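Local coordinates for octaprenyl Pyrophosphate Synthase (Helicobacter pylori, PDB 3TC1), which probably builds the octaprenyl diphosphate chain by magnesium-dependent condensation of isopentenyl diphosphate units onto an allylic diphosphate primer, at residues D200-I205 with T226-L231. Residues are numbered along the deposited sequence; the frame is centred on the assembly and turned at random.
Sequences DDLLDI and TLPYLL. With MG (magnesium ion), chain D.
P228 packs across I205 in a small, buried contact between the C-terminal part of helix 182-205 and the first turn of helix 227-233, apolar at I205, P228 and Y229 and water-bridged beside them. The two short helical segments run at 78° to each other, and no direct hydrogen bond spans them. The proline CG lies 4.1 Å from I205 CG1, and L202 reaches the same ring from one turn earlier. The other branch of the isoleucine, CG2, points away from the carbonyl carbon and meets the phenol end of Y229, 3.4 Å from OH and 3.9 Å from CE2. F220 stacks on that tyrosine ring, while F263 of helix 253-265 packs against it edge-to-face and also touches P228 and I205.

Helix 182-205 carries D200, D201 and D204, the second of the two aspartate-rich DDxxD motifs of the polyprenyl synthetase family, in its all-helical isoprenoid synthase fold; as in relatives, such aspartates would hold magnesium for a diphosphate substrate. Here D200 OD2 binds the ion directly at 2.2 Å, and five waters complete its shell. The T226 methyl CG2 comes up beside the D201 carboxylate, 3.6 Å from OD2. D201 OD1 accepts from Q197 NE2 as well as from a metal-bound water, and OD2 is hydrogen-bonded to Y155 OH.

Two waters bridge the segments. One gives a hydrogen bond to D201 O and receives one from OG1 of T226, the residue just before helix 227-233, at 2.6 Å; chi1 of 59° turns OG1 toward this water and sets it at the edge of the Y229 ring, in its plane. The other links D204 OD2 to Y229 OH, 2.7 Å from the phenol oxygen, while the backbone N-H groups of S218 and D219 grip the two oxygens of the D204 carboxylate.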
loop_
_atom_site.group_PDB
_atom_site.type_symbol
_atom_site.label_atom_id
_atom_site.label_comp_id
_atom_site.label_asym_id
_atom_site.label_seq_id
_atom_site.Cartn_x
_atom_site.Cartn_y
_atom_site.Cartn_z
ATOM N N ASP B 200 16.427 -17.689 -8.386
ATOM C CA ASP B 200 16.330 -17.294 -6.991
ATOM C C ASP B 200 15.765 -18.457 -6.181
ATOM O O ASP B 200 16.247 -18.756 -5.089
ATOM C CB ASP B 200 15.432 -16.079 -6.827
ATOM C CG ASP B 200 15.309 -15.663 -5.389
ATOM O OD1 ASP B 200 16.288 -15.105 -4.844
ATOM O OD2 ASP B 200 14.238 -15.915 -4.803
ATOM N N ASP B 201 14.745 -19.118 -6.720
ATOM C CA ASP B 201 14.157 -20.260 -6.025
ATOM C C ASP B 201 15.193 -21.380 -5.961
ATOM O O ASP B 201 15.254 -22.137 -4.991
ATOM C CB ASP B 201 12.908 -20.758 -6.763
ATOM C CG ASP B 201 11.723 -19.813 -6.618
ATOM O OD1 ASP B 201 11.839 -18.824 -5.858
ATOM O OD2 ASP B 201 10.670 -20.067 -7.255
ATOM N N LEU B 202 16.016 -21.476 -7.000
ATOM C CA LEU B 202 17.042 -22.504 -7.051
ATOM C C LEU B 202 18.091 -22.252 -5.964
ATOM O O LEU B 202 18.481 -23.171 -5.242
ATOM C CB LEU B 202 17.688 -22.522 -8.442
ATOM C CG LEU B 202 18.704 -23.629 -8.735
ATOM C CD1 LEU B 202 18.076 -24.987 -8.466
ATOM C CD2 LEU B 202 19.161 -23.531 -10.186
ATOM N N LEU B 203 18.526 -21.001 -5.837
ATOM C CA LEU B 203 19.523 -20.623 -4.842
ATOM C C LEU B 203 19.066 -20.805 -3.395
ATOM O O LEU B 203 19.872 -20.723 -2.465
ATOM C CB LEU B 203 19.976 -19.181 -5.075
ATOM C CG LEU B 203 20.828 -19.007 -6.337
ATOM C CD1 LEU B 203 21.144 -17.534 -6.562
ATOM C CD2 LEU B 203 22.110 -19.825 -6.190
ATOM N N ASP B 204 17.777 -21.061 -3.199
ATOM C CA ASP B 204 17.267 -21.276 -1.853
ATOM C C ASP B 204 17.596 -22.686 -1.404
ATOM O O ASP B 204 17.713 -22.961 -0.206
ATOM C CB ASP B 204 15.747 -21.112 -1.802
ATOM C CG ASP B 204 15.183 -21.325 -0.395
ATOM O OD1 ASP B 204 15.512 -20.534 0.515
ATOM O OD2 ASP B 204 14.410 -22.281 -0.191
ATOM N N ILE B 205 17.754 -23.585 -2.367
ATOM C CA ILE B 205 18.018 -24.977 -2.027
ATOM C C ILE B 205 19.311 -25.580 -2.539
ATOM O O ILE B 205 19.535 -26.779 -2.399
ATOM C CB ILE B 205 16.835 -25.868 -2.469
ATOM C CG1 ILE B 205 16.505 -25.630 -3.950
ATOM C CG2 ILE B 205 15.626 -25.565 -1.606
ATOM C CD1 ILE B 205 17.413 -26.359 -4.922
ATOM N N THR B 226 8.165 -24.375 -4.552
ATOM C CA THR B 226 8.867 -23.830 -5.710
ATOM C C THR B 226 9.170 -24.879 -6.779
ATOM O O THR B 226 8.977 -26.073 -6.558
ATOM C CB THR B 226 10.175 -23.138 -5.270
ATOM O OG1 THR B 226 11.015 -24.077 -4.590
ATOM C CG2 THR B 226 9.863 -21.990 -4.308
ATOM N N LEU B 227 9.650 -24.425 -7.936
ATOM C CA LEU B 227 9.938 -25.332 -9.051
ATOM C C LEU B 227 10.714 -26.601 -8.679
ATOM O O LEU B 227 10.333 -27.695 -9.077
ATOM C CB LEU B 227 10.668 -24.582 -10.177
ATOM C CG LEU B 227 10.751 -25.346 -11.508
ATOM C CD1 LEU B 227 9.356 -25.813 -11.923
ATOM C CD2 LEU B 227 11.362 -24.454 -12.584
ATOM N N PRO B 228 11.820 -26.473 -7.922
ATOM C CA PRO B 228 12.562 -27.684 -7.559
ATOM C C PRO B 228 11.658 -28.743 -6.920
ATOM O O PRO B 228 11.745 -29.923 -7.245
ATOM C CB PRO B 228 13.609 -27.163 -6.577
ATOM C CG PRO B 228 13.871 -25.775 -7.079
ATOM C CD PRO B 228 12.481 -25.271 -7.390
ATOM N N TYR B 229 10.792 -28.310 -6.008
ATOM C CA TYR B 229 9.884 -29.219 -5.311
ATOM C C TYR B 229 8.820 -29.777 -6.243
ATOM O O TYR B 229 8.417 -30.934 -6.118
ATOM C CB TYR B 229 9.237 -28.488 -4.127
ATOM C CG TYR B 229 10.236 -28.160 -3.037
ATOM C CD1 TYR B 229 10.555 -29.097 -2.050
ATOM C CD2 TYR B 229 10.899 -26.933 -3.021
ATOM C CE1 TYR B 229 11.512 -28.818 -1.072
ATOM C CE2 TYR B 229 11.863 -26.646 -2.047
ATOM C CZ TYR B 229 12.161 -27.592 -1.078
ATOM O OH TYR B 229 13.098 -27.305 -0.111
ATOM N N LEU B 230 8.363 -28.949 -7.179
ATOM C CA LEU B 230 7.363 -29.377 -8.147
ATOM C C LEU B 230 7.950 -30.450 -9.069
ATOM O O LEU B 230 7.339 -31.495 -9.292
ATOM C CB LEU B 230 6.894 -28.173 -8.973
ATOM C CG LEU B 230 6.052 -27.181 -8.160
ATOM C CD1 LEU B 230 6.021 -25.819 -8.835
ATOM C CD2 LEU B 230 4.645 -27.765 -7.997
ATOM N N LEU B 231 9.138 -30.185 -9.602
ATOM C CA LEU B 231 9.797 -31.138 -10.495
ATOM C C LEU B 231 10.149 -32.426 -9.751
ATOM O O LEU B 231 10.029 -33.523 -10.298
ATOM C CB LEU B 231 11.057 -30.508 -11.102
ATOM C CG LEU B 231 10.826 -29.306 -12.028
ATOM C CD1 LEU B 231 12.156 -28.758 -12.513
ATOM C CD2 LEU B 231 9.962 -29.732 -13.213
HETATM MG MG MG D . 14.036 -16.593 -2.680
HETATM O O HOH W 1 16.202 -17.809 -2.848
HETATM O O HOH W 2 15.311 -14.930 -1.752
HETATM O O HOH W 3 13.112 -22.903 -3.508
HETATM O O HOH W 4 12.802 -18.328 -3.430
HETATM O O HOH W 5 13.171 -24.687 0.672
HETATM O O HOH W 6 13.490 -17.451 -0.555
HETATM O O HOH W 7 11.870 -15.348 -2.882
#